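Putative Chlorite dismutase TA0507 (PDB 3DTZ) probably binds heme and acts as an oxidoreductase of the chlorite dismutase family, though its actual reaction remains unestablished. Local coordinates at residues 163-166 against 167-171; 97-100 against 101-105; 39-42 against 43-47; 203-206 against 207-210. All coordinates share one frame; numbering follows the deposited sequence.

Contact 1. Residues 163-166 against 167-171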
loop_
_atom_site.group_PDB
_atom_site.type_symbol
_atom_site.label_atom_id
_atom_site.label_comp_id
_atom_site.label_asym_id
_atom_site.label_seq_id
_atom_site.Cartn_x
_atom_site.Cartn_y
_atom_site.Cartn_z
HETATM N N MSE D 163 31.462 9.482 -4.711
HETATM C CA MSE D 163 31.358 9.372 -3.257
HETATM C C MSE D 163 32.302 10.294 -2.505
HETATM O O MSE D 163 31.949 10.805 -1.444
HETATM C CB MSE D 163 31.518 7.920 -2.788
HETATM C CG MSE D 163 30.410 7.002 -3.283
HETATM SE SE MSE D 163 28.592 7.713 -2.908
HETATM C CE MSE D 163 28.799 7.867 -0.961
ATOM N N HIS D 164 33.499 10.517 -3.041
ATOM C CA HIS D 164 34.434 11.439 -2.393
ATOM C C HIS D 164 33.848 12.845 -2.309
ATOM O O HIS D 164 33.976 13.510 -1.276
ATOM C CB HIS D 164 35.787 11.460 -3.111
ATOM C CG HIS D 164 36.738 12.488 -2.576
ATOM N ND1 HIS D 164 36.769 13.789 -3.038
ATOM C CD2 HIS D 164 37.695 12.407 -1.621
ATOM C CE1 HIS D 164 37.704 14.463 -2.391
ATOM N NE2 HIS D 164 38.282 13.647 -1.527
ATOM N N GLU D 165 33.195 13.278 -3.388
ATOM C CA GLU D 165 32.563 14.595 -3.461
ATOM C C GLU D 165 31.526 14.752 -2.361
ATOM O O GLU D 165 31.438 15.806 -1.728
ATOM C CB GLU D 165 31.884 14.807 -4.817
ATOM C CG GLU D 165 31.375 16.253 -5.023
ATOM C CD GLU D 165 30.189 16.379 -5.982
ATOM O OE1 GLU D 165 29.271 15.535 -5.942
ATOM O OE2 GLU D 165 30.171 17.348 -6.779
ATOM N N HIS D 166 30.744 13.689 -2.146
ATOM C CA HIS D 166 29.678 13.667 -1.135
ATOM C C HIS D 166 30.251 13.757 0.270
ATOM O O HIS D 166 29.792 14.567 1.084
ATOM C CB HIS D 166 28.850 12.397 -1.293
ATOM C CG HIS D 166 27.934 12.121 -0.140
ATOM N ND1 HIS D 166 26.614 12.516 -0.128
ATOM C CD2 HIS D 166 28.151 11.493 1.042
ATOM C CE1 HIS D 166 26.055 12.139 1.009
ATOM N NE2 HIS D 166 26.968 11.524 1.740
ATOM N N ILE D 167 31.259 12.923 0.534
ATOM C CA ILE D 167 31.933 12.834 1.836
ATOM C C ILE D 167 32.596 14.170 2.194
ATOM O O ILE D 167 32.399 14.685 3.298
ATOM C CB ILE D 167 32.966 11.648 1.864
ATOM C CG1 ILE D 167 32.251 10.306 1.692
ATOM C CG2 ILE D 167 33.770 11.622 3.165
ATOM C CD1 ILE D 167 33.127 9.191 1.124
ATOM N N LYS D 168 33.357 14.724 1.244
ATOM C CA LYS D 168 33.966 16.047 1.354
ATOM C C LYS D 168 32.923 17.128 1.671
ATOM O O LYS D 168 33.137 17.971 2.549
ATOM C CB LYS D 168 34.703 16.362 0.040
ATOM C CG LYS D 168 35.406 17.694 -0.046
ATOM C CD LYS D 168 36.241 17.750 -1.339
ATOM C CE LYS D 168 37.269 18.886 -1.330
ATOM N NZ LYS D 168 36.617 20.218 -1.183
HETATM N N MSE D 169 31.800 17.087 0.952
HETATM C CA MSE D 169 30.712 18.046 1.137
HETATM C C MSE D 169 30.070 17.964 2.534
HETATM O O MSE D 169 29.805 18.995 3.154
HETATM C CB MSE D 169 29.658 17.877 0.046
HETATM C CG MSE D 169 28.670 19.010 -0.006
HETATM SE SE MSE D 169 27.349 18.884 -1.404
HETATM C CE MSE D 169 28.491 18.825 -2.987
ATOM N N ALA D 170 29.840 16.746 3.018
ATOM C CA ALA D 170 29.316 16.525 4.369
ATOM C C ALA D 170 30.282 17.025 5.447
ATOM O O ALA D 170 29.882 17.736 6.380
ATOM C CB ALA D 170 29.011 15.065 4.573
ATOM N N LEU D 171 31.558 16.656 5.304
ATOM C CA LEU D 171 32.602 17.049 6.247
ATOM C C LEU D 171 32.742 18.566 6.373
ATOM O O LEU D 171 33.029 19.078 7.454
ATOM C CB LEU D 171 33.937 16.436 5.826
ATOM C CG LEU D 171 34.916 15.991 6.917
ATOM C CD1 LEU D 171 34.347 14.825 7.723
ATOM C CD2 LEU D 171 36.246 15.600 6.283
#

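Contact 2. Residues 97-100 against 101-105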
loop_
_atom_site.group_PDB
_atom_site.type_symbol
_atom_site.label_atom_id
_atom_site.label_comp_id
_atom_site.label_asym_id
_atom_site.label_seq_id
_atom_site.Cartn_x
_atom_site.Cartn_y
_atom_site.Cartn_z
ATOM N N ARG D 97 12.288 -11.413 21.555
ATOM C CA ARG D 97 12.045 -10.907 22.897
ATOM C C ARG D 97 11.193 -9.629 22.863
ATOM O O ARG D 97 10.211 -9.501 23.613
ATOM C CB ARG D 97 13.389 -10.608 23.574
ATOM C CG ARG D 97 13.280 -9.950 24.969
ATOM C CD ARG D 97 12.746 -10.918 26.005
ATOM N NE ARG D 97 12.766 -10.318 27.354
ATOM C CZ ARG D 97 11.864 -9.438 27.780
ATOM N NH1 ARG D 97 10.872 -9.071 26.983
ATOM N NH2 ARG D 97 11.934 -8.941 29.006
ATOM N N VAL D 98 11.625 -8.666 22.057
ATOM C CA VAL D 98 10.902 -7.409 21.882
ATOM C C VAL D 98 9.486 -7.710 21.309
ATOM O O VAL D 98 8.476 -7.255 21.831
ATOM C CB VAL D 98 11.678 -6.416 21.009
ATOM C CG1 VAL D 98 10.800 -5.167 20.722
ATOM C CG2 VAL D 98 12.998 -6.011 21.728
ATOM N N GLN D 99 9.428 -8.487 20.244
ATOM C CA GLN D 99 8.124 -8.847 19.680
ATOM C C GLN D 99 7.162 -9.519 20.665
ATOM O O GLN D 99 5.970 -9.184 20.689
ATOM C CB GLN D 99 8.308 -9.689 18.404
ATOM C CG GLN D 99 7.017 -9.899 17.630
ATOM C CD GLN D 99 7.021 -9.182 16.291
ATOM O OE1 GLN D 99 7.228 -7.944 16.229
ATOM N NE2 GLN D 99 6.847 -9.974 15.189
ATOM N N ALA D 100 7.663 -10.460 21.476
ATOM C CA ALA D 100 6.815 -11.209 22.430
ATOM C C ALA D 100 6.257 -10.249 23.466
ATOM O O ALA D 100 5.113 -10.406 23.910
ATOM C CB ALA D 100 7.616 -12.298 23.114
ATOM N N SER D 101 7.067 -9.253 23.841
ATOM C CA SER D 101 6.645 -8.275 24.843
ATOM C C SER D 101 5.660 -7.265 24.288
ATOM O O SER D 101 4.742 -6.816 25.007
ATOM C CB SER D 101 7.869 -7.547 25.426
ATOM O OG SER D 101 8.452 -8.407 26.409
HETATM N N MSE D 102 5.856 -6.911 23.015
HETATM C CA MSE D 102 5.051 -5.867 22.389
HETATM C C MSE D 102 3.740 -6.415 21.855
HETATM O O MSE D 102 2.766 -5.694 21.867
HETATM C CB MSE D 102 5.776 -5.190 21.222
HETATM C CG MSE D 102 7.022 -4.377 21.537
HETATM SE SE MSE D 102 6.747 -3.000 22.940
HETATM C CE MSE D 102 5.672 -1.870 21.958
ATOM N N ARG D 103 3.706 -7.670 21.377
ATOM C CA ARG D 103 2.512 -8.143 20.654
ATOM C C ARG D 103 1.147 -8.075 21.385
ATOM O O ARG D 103 0.145 -7.807 20.735
ATOM C CB ARG D 103 2.753 -9.478 19.919
ATOM C CG ARG D 103 2.580 -10.692 20.710
ATOM C CD ARG D 103 2.432 -11.923 19.783
ATOM N NE ARG D 103 3.637 -12.175 18.984
ATOM C CZ ARG D 103 4.703 -12.877 19.380
ATOM N NH1 ARG D 103 4.806 -13.377 20.626
ATOM N NH2 ARG D 103 5.697 -13.071 18.542
ATOM N N PRO D 104 1.101 -8.290 22.722
ATOM C CA PRO D 104 -0.215 -8.154 23.383
ATOM C C PRO D 104 -0.792 -6.738 23.351
ATOM O O PRO D 104 -2.011 -6.580 23.514
ATOM C CB PRO D 104 0.074 -8.566 24.847
ATOM C CG PRO D 104 1.365 -9.340 24.771
ATOM C CD PRO D 104 2.149 -8.664 23.692
ATOM N N ILE D 105 0.052 -5.722 23.122
ATOM C CA ILE D 105 -0.416 -4.327 23.159
ATOM C C ILE D 105 -0.072 -3.464 21.942
ATOM O O ILE D 105 -0.401 -2.275 21.917
ATOM C CB ILE D 105 0.104 -3.581 24.435
ATOM C CG1 ILE D 105 1.638 -3.539 24.451
ATOM C CG2 ILE D 105 -0.481 -4.256 25.693
ATOM C CD1 ILE D 105 2.238 -2.534 25.434
HETATM O O HOH W 1 3.568 -12.711 23.152
#

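Contact 3. Residues 39-42 against 43-47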
loop_
_atom_site.group_PDB
_atom_site.type_symbol
_atom_site.label_atom_id
_atom_site.label_comp_id
_atom_site.label_asym_id
_atom_site.label_seq_id
_atom_site.Cartn_x
_atom_site.Cartn_y
_atom_site.Cartn_z
ATOM N N TYR D 39 -6.460 3.061 28.366
ATOM C CA TYR D 39 -5.458 2.545 29.299
ATOM C C TYR D 39 -5.700 2.971 30.744
ATOM O O TYR D 39 -5.738 4.167 31.049
ATOM C CB TYR D 39 -4.062 2.999 28.887
ATOM C CG TYR D 39 -3.393 2.144 27.831
ATOM C CD1 TYR D 39 -3.802 2.193 26.499
ATOM C CD2 TYR D 39 -2.322 1.315 28.167
ATOM C CE1 TYR D 39 -3.164 1.413 25.520
ATOM C CE2 TYR D 39 -1.678 0.532 27.207
ATOM C CZ TYR D 39 -2.106 0.585 25.889
ATOM O OH TYR D 39 -1.454 -0.185 24.942
ATOM N N SER D 40 -5.839 1.989 31.627
ATOM C CA SER D 40 -5.967 2.239 33.070
ATOM C C SER D 40 -4.596 2.543 33.687
ATOM O O SER D 40 -3.570 2.417 33.020
ATOM C CB SER D 40 -6.587 1.024 33.751
ATOM O OG SER D 40 -5.692 -0.081 33.738
ATOM N N ASP D 41 -4.576 2.944 34.958
ATOM C CA ASP D 41 -3.310 3.111 35.679
ATOM C C ASP D 41 -2.526 1.809 35.740
ATOM O O ASP D 41 -1.299 1.811 35.608
ATOM C CB ASP D 41 -3.534 3.675 37.081
ATOM C CG ASP D 41 -3.275 5.169 37.154
ATOM O OD1 ASP D 41 -2.376 5.658 36.431
ATOM O OD2 ASP D 41 -3.959 5.856 37.949
ATOM N N ALA D 42 -3.253 0.708 35.918
ATOM C CA ALA D 42 -2.703 -0.645 35.859
ATOM C C ALA D 42 -2.019 -0.947 34.508
ATOM O O ALA D 42 -0.965 -1.592 34.475
ATOM C CB ALA D 42 -3.802 -1.663 36.140
ATOM N N ASP D 43 -2.623 -0.475 33.413
ATOM C CA ASP D 43 -2.038 -0.608 32.069
ATOM C C ASP D 43 -0.767 0.204 31.935
ATOM O O ASP D 43 0.201 -0.248 31.325
ATOM C CB ASP D 43 -3.023 -0.164 30.985
ATOM C CG ASP D 43 -4.197 -1.115 30.825
ATOM O OD1 ASP D 43 -4.119 -2.270 31.305
ATOM O OD2 ASP D 43 -5.207 -0.699 30.211
ATOM N N THR D 44 -0.772 1.414 32.491
ATOM C CA THR D 44 0.428 2.240 32.513
ATOM C C THR D 44 1.582 1.547 33.266
ATOM O O THR D 44 2.708 1.477 32.759
ATOM C CB THR D 44 0.136 3.635 33.113
ATOM O OG1 THR D 44 -0.946 4.240 32.388
ATOM C CG2 THR D 44 1.360 4.520 33.016
ATOM N N ARG D 45 1.294 1.045 34.470
ATOM C CA ARG D 45 2.291 0.348 35.293
ATOM C C ARG D 45 2.824 -0.918 34.610
ATOM O O ARG D 45 4.040 -1.190 34.637
ATOM C CB ARG D 45 1.725 0.023 36.683
ATOM C CG ARG D 45 1.735 1.207 37.636
ATOM C CD ARG D 45 1.372 0.783 39.068
ATOM N NE ARG D 45 0.039 0.191 39.107
ATOM C CZ ARG D 45 -1.088 0.854 39.370
ATOM N NH1 ARG D 45 -1.076 2.162 39.645
ATOM N NH2 ARG D 45 -2.239 0.193 39.356
ATOM N N SER D 46 1.907 -1.658 33.980
ATOM C CA SER D 46 2.248 -2.847 33.204
ATOM C C SER D 46 3.195 -2.490 32.049
ATOM O O SER D 46 4.185 -3.184 31.813
ATOM C CB SER D 46 0.982 -3.507 32.660
ATOM O OG SER D 46 1.296 -4.728 32.006
ATOM N N LEU D 47 2.896 -1.409 31.334
ATOM C CA LEU D 47 3.784 -0.981 30.248
ATOM C C LEU D 47 5.176 -0.631 30.792
ATOM O O LEU D 47 6.199 -0.969 30.188
ATOM C CB LEU D 47 3.187 0.215 29.468
ATOM C CG LEU D 47 4.099 0.843 28.406
ATOM C CD1 LEU D 47 4.511 -0.228 27.377
ATOM C CD2 LEU D 47 3.452 2.071 27.724
#

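Contact 4. Residues 203-206 against 207-210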
loop_
_atom_site.group_PDB
_atom_site.type_symbol
_atom_site.label_atom_id
_atom_site.label_comp_id
_atom_site.label_asym_id
_atom_site.label_seq_id
_atom_site.Cartn_x
_atom_site.Cartn_y
_atom_site.Cartn_z
ATOM N N ILE D 203 17.790 18.638 15.422
ATOM C CA ILE D 203 16.950 18.210 14.296
ATOM C C ILE D 203 17.143 19.167 13.113
ATOM O O ILE D 203 17.462 18.722 12.006
ATOM C CB ILE D 203 15.442 18.111 14.694
ATOM C CG1 ILE D 203 15.220 17.004 15.743
ATOM C CG2 ILE D 203 14.571 17.779 13.481
ATOM C CD1 ILE D 203 13.843 17.082 16.422
ATOM N N ALA D 204 16.971 20.468 13.361
ATOM C CA ALA D 204 17.036 21.478 12.284
ATOM C C ALA D 204 18.406 21.502 11.590
ATOM O O ALA D 204 18.483 21.559 10.359
ATOM C CB ALA D 204 16.670 22.879 12.828
ATOM N N ALA D 205 19.473 21.427 12.386
ATOM C CA ALA D 205 20.842 21.393 11.861
ATOM C C ALA D 205 21.063 20.177 10.957
ATOM O O ALA D 205 21.643 20.297 9.878
ATOM C CB ALA D 205 21.846 21.400 13.003
ATOM N N TRP D 206 20.573 19.013 11.388
ATOM C CA TRP D 206 20.677 17.800 10.592
ATOM C C TRP D 206 19.925 17.976 9.267
ATOM O O TRP D 206 20.435 17.597 8.214
ATOM C CB TRP D 206 20.146 16.594 11.360
ATOM C CG TRP D 206 19.768 15.435 10.471
ATOM C CD1 TRP D 206 18.492 14.991 10.197
ATOM C CD2 TRP D 206 20.650 14.578 9.735
ATOM N NE1 TRP D 206 18.533 13.920 9.342
ATOM C CE2 TRP D 206 19.838 13.647 9.030
ATOM C CE3 TRP D 206 22.034 14.511 9.591
ATOM C CZ2 TRP D 206 20.372 12.660 8.197
ATOM C CZ3 TRP D 206 22.572 13.518 8.771
ATOM C CH2 TRP D 206 21.738 12.604 8.087
ATOM N N SER D 207 18.725 18.555 9.332
ATOM C CA SER D 207 17.916 18.770 8.122
ATOM C C SER D 207 18.665 19.682 7.144
ATOM O O SER D 207 18.647 19.460 5.919
ATOM C CB SER D 207 16.537 19.363 8.470
ATOM O OG SER D 207 15.717 19.439 7.309
ATOM N N ARG D 208 19.329 20.698 7.684
ATOM C CA ARG D 208 20.099 21.635 6.841
ATOM C C ARG D 208 21.276 20.961 6.154
ATOM O O ARG D 208 21.524 21.199 4.960
ATOM C CB ARG D 208 20.551 22.863 7.618
ATOM C CG ARG D 208 19.403 23.786 7.965
ATOM C CD ARG D 208 19.922 25.110 8.493
ATOM N NE ARG D 208 20.694 24.965 9.719
ATOM C CZ ARG D 208 20.159 24.998 10.935
ATOM N NH1 ARG D 208 18.843 25.168 11.081
ATOM N NH2 ARG D 208 20.938 24.864 11.997
ATOM N N VAL D 209 21.983 20.114 6.898
ATOM C CA VAL D 209 23.072 19.315 6.313
ATOM C C VAL D 209 22.532 18.459 5.173
ATOM O O VAL D 209 23.106 18.416 4.088
ATOM C CB VAL D 209 23.755 18.353 7.331
ATOM C CG1 VAL D 209 24.765 17.478 6.579
ATOM C CG2 VAL D 209 24.440 19.113 8.461
ATOM N N THR D 210 21.426 17.751 5.433
ATOM C CA THR D 210 20.818 16.903 4.412
ATOM C C THR D 210 20.421 17.742 3.199
ATOM O O THR D 210 20.626 17.339 2.055
ATOM C CB THR D 210 19.605 16.109 4.986
ATOM O OG1 THR D 210 20.044 15.387 6.128
ATOM C CG2 THR D 210 19.088 15.102 3.989
#

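Contact 1. Residues 163-166 against 167-171
H164 and K168, one turn apart, meet on the outer side of the helix, where CE1 of the imidazole lies 3.7 Å from CD of the lysine chain. The two side chains cross obliquely, and the contact is a light one: the lysine runs extended to CE and bends only at its last torsion, which leaves NZ well clear of the ring. I167 shares this exposed side. It lies back along the helix toward M163, a selenomethionine; its CG1 rests 3.2 Å from O of M163, while CD1 only skirts CB of M163 at 4.4 Å.

All of this sits on helix 156-172 of the chlorite dismutase fold, which packs here on helix 203-213. The regular i to i+4 ladder runs straight through: I167 N donates to M163 O, K168 N to H164 O at 2.9 Å with an N-H...O angle of 169°, and A170 N to H166 O.

The tighter side is the one turned to that second helix. There H166, M169 and A170 pack on L213, and M169, also a selenomethionine, reaches K212 as well. With CG anti to the backbone N (chi1 -167°) and CG-SE continuing the extension, M169 stretches outward before folding at SE, which brings CE to 4.2 Å from CD of E165. The carboxylate is itself tied down, since OE1 of E165 accepts a hydrogen bond from N of R217, just beyond helix 203-213.

Contact 2. Residues 97-100 against 101-105
R103 folds back across the preceding turn of helix 88-102, and polar bonds make up most of the contact. Along the backbone, S101 N donates to R97 O, M102 N to V98 O at 2.9 Å, and R103 N to Q99 O at 2.8 Å. P104 has no N-H to continue the series; its CD stands 3.4 Å from A100 O, and that oxygen takes a hydrogen from a water instead. The same water accepts from R103 NH1 at 2.9 Å.

The guanidinium lies with one face over Q99 O, which sits 4.1 Å above its centre, and NH2 comes within 3.6 Å of Q99 CG. This late part of the helix, packed against the sheet, is also a subunit boundary of the pentamer: R103 makes a salt bridge to D78 of the second subunit and a hydrogen bond to its L243 O, while Q99 bonds T75 and D78 of that subunit and Y31 of its own. A leucine in place of R103 would probably leave D78 of the second subunit without its salt-bridge mate and the water without one anchor.

Between the two segments the apolar contact is that of V98 with the selenomethionine M102, side by side on the sheet side, CG1 to CG 3.9 Å.

Contact 3. Residues 39-42 against 43-47
S40 and D43 reach each other because of their first torsions: in S40, OG stands between the backbone N and the carbonyl carbon (chi1 69°), and in D43, CG lies anti to its carbonyl carbon (chi1 -70°), which swings the carboxylate back toward the residue before the helix. Two bonds then cross in opposite senses. D43 N donates to S40 OG at 3.1 Å, and S40 N donates to D43 OD2, also at 3.1 Å, approaching from above the carboxylate plane rather than within it. This is a capping box, with S40 as N-cap of helix 41-60.

Y39, just ahead of the cap, leans on the same aspartate. Its CD2 lies 3.3 Å from D43 CB, and the ring and carboxylate planes stand 81° apart, almost perpendicular; the ring also packs on I105 and L244. S40 O is gripped twice by T44, through N at 3.0 Å and through OG1 at 3.3 Å, the two donors arriving from opposite faces of its carbonyl plane. One residue on, R45 takes D41 O through its backbone N and bends at its third torsion to lay its guanidinium back over the turn, D41 O lying 3.9 Å above the centre of the group.

The box gives two backbone N-H groups at the start of the helix side-chain acceptors, S40 OG for that of D43 and D43 OD2 for that of S40. The negative charges of D41 and D43 at this N-terminal end would be expected to sit favourably with the helix dipole.

Contact 4. Residues 203-206 against 207-210
W206 and T210 meet one turn apart on helix 203-213, a helix lying against the antiparallel sheet of the chlorite dismutase fold. T210 OG1 sits over one face of the indole, displaced toward the rim, with CE2 of W206 3.4 Å away. The backbone below is regular: T210 N donates to W206 O at 3.0 Å, and S207, R208 and V209 bond back to I203, A204 and A205 in the same way.

Also in this first shell, R208 turns back along the helix. Its CG is anti to its own carbonyl carbon (chi1 -71°); the chain stays extended at chi2 and bends at chi3, which lays one face of the guanidinium over the turn, against A204 O and A205 CA.

Further out, neighbours fix these groups. NE1 of W206 donates to G188 O of the third subunit, and the ring meets Y198 and packs on V141 and I179. R208 bridges the interface, with NE paired to D175 of its own chain and NH1 to E23 of the third subunit. A leucine at W206 would probably leave G188 O of that subunit without its donor and open a gap between the helix and Y198.

The guanidinium ends against two methyl groups, NH1 lying 3.6 Å from CB of A204 and NH2 3.7 Å from CB of A205.

Overall arrangement
The four contacts lie on four different helices, all outside the antiparallel sheet, and follow the chain in the order 3, 2, 1, 4. Contacts 2 and 3, on helices 88-102 and 41-60, form one group with centres about 15 Å apart; I105 joins them, its CB 3.8 Å from Y39 OH. Contacts 1 and 4, on helices 156-172 and 203-213, form another, with centres about 16 Å apart. Contact 1 lies on the opposite side of the chain's centre from contacts 2 and 3, its centre about 48 Å from that of contact 3. Contacts 2 and 4 each face a different neighbouring subunit, so both groups help build the pentamer, whereas contact 1, within a helix, and contact 3, at a helix start, lie at the surface.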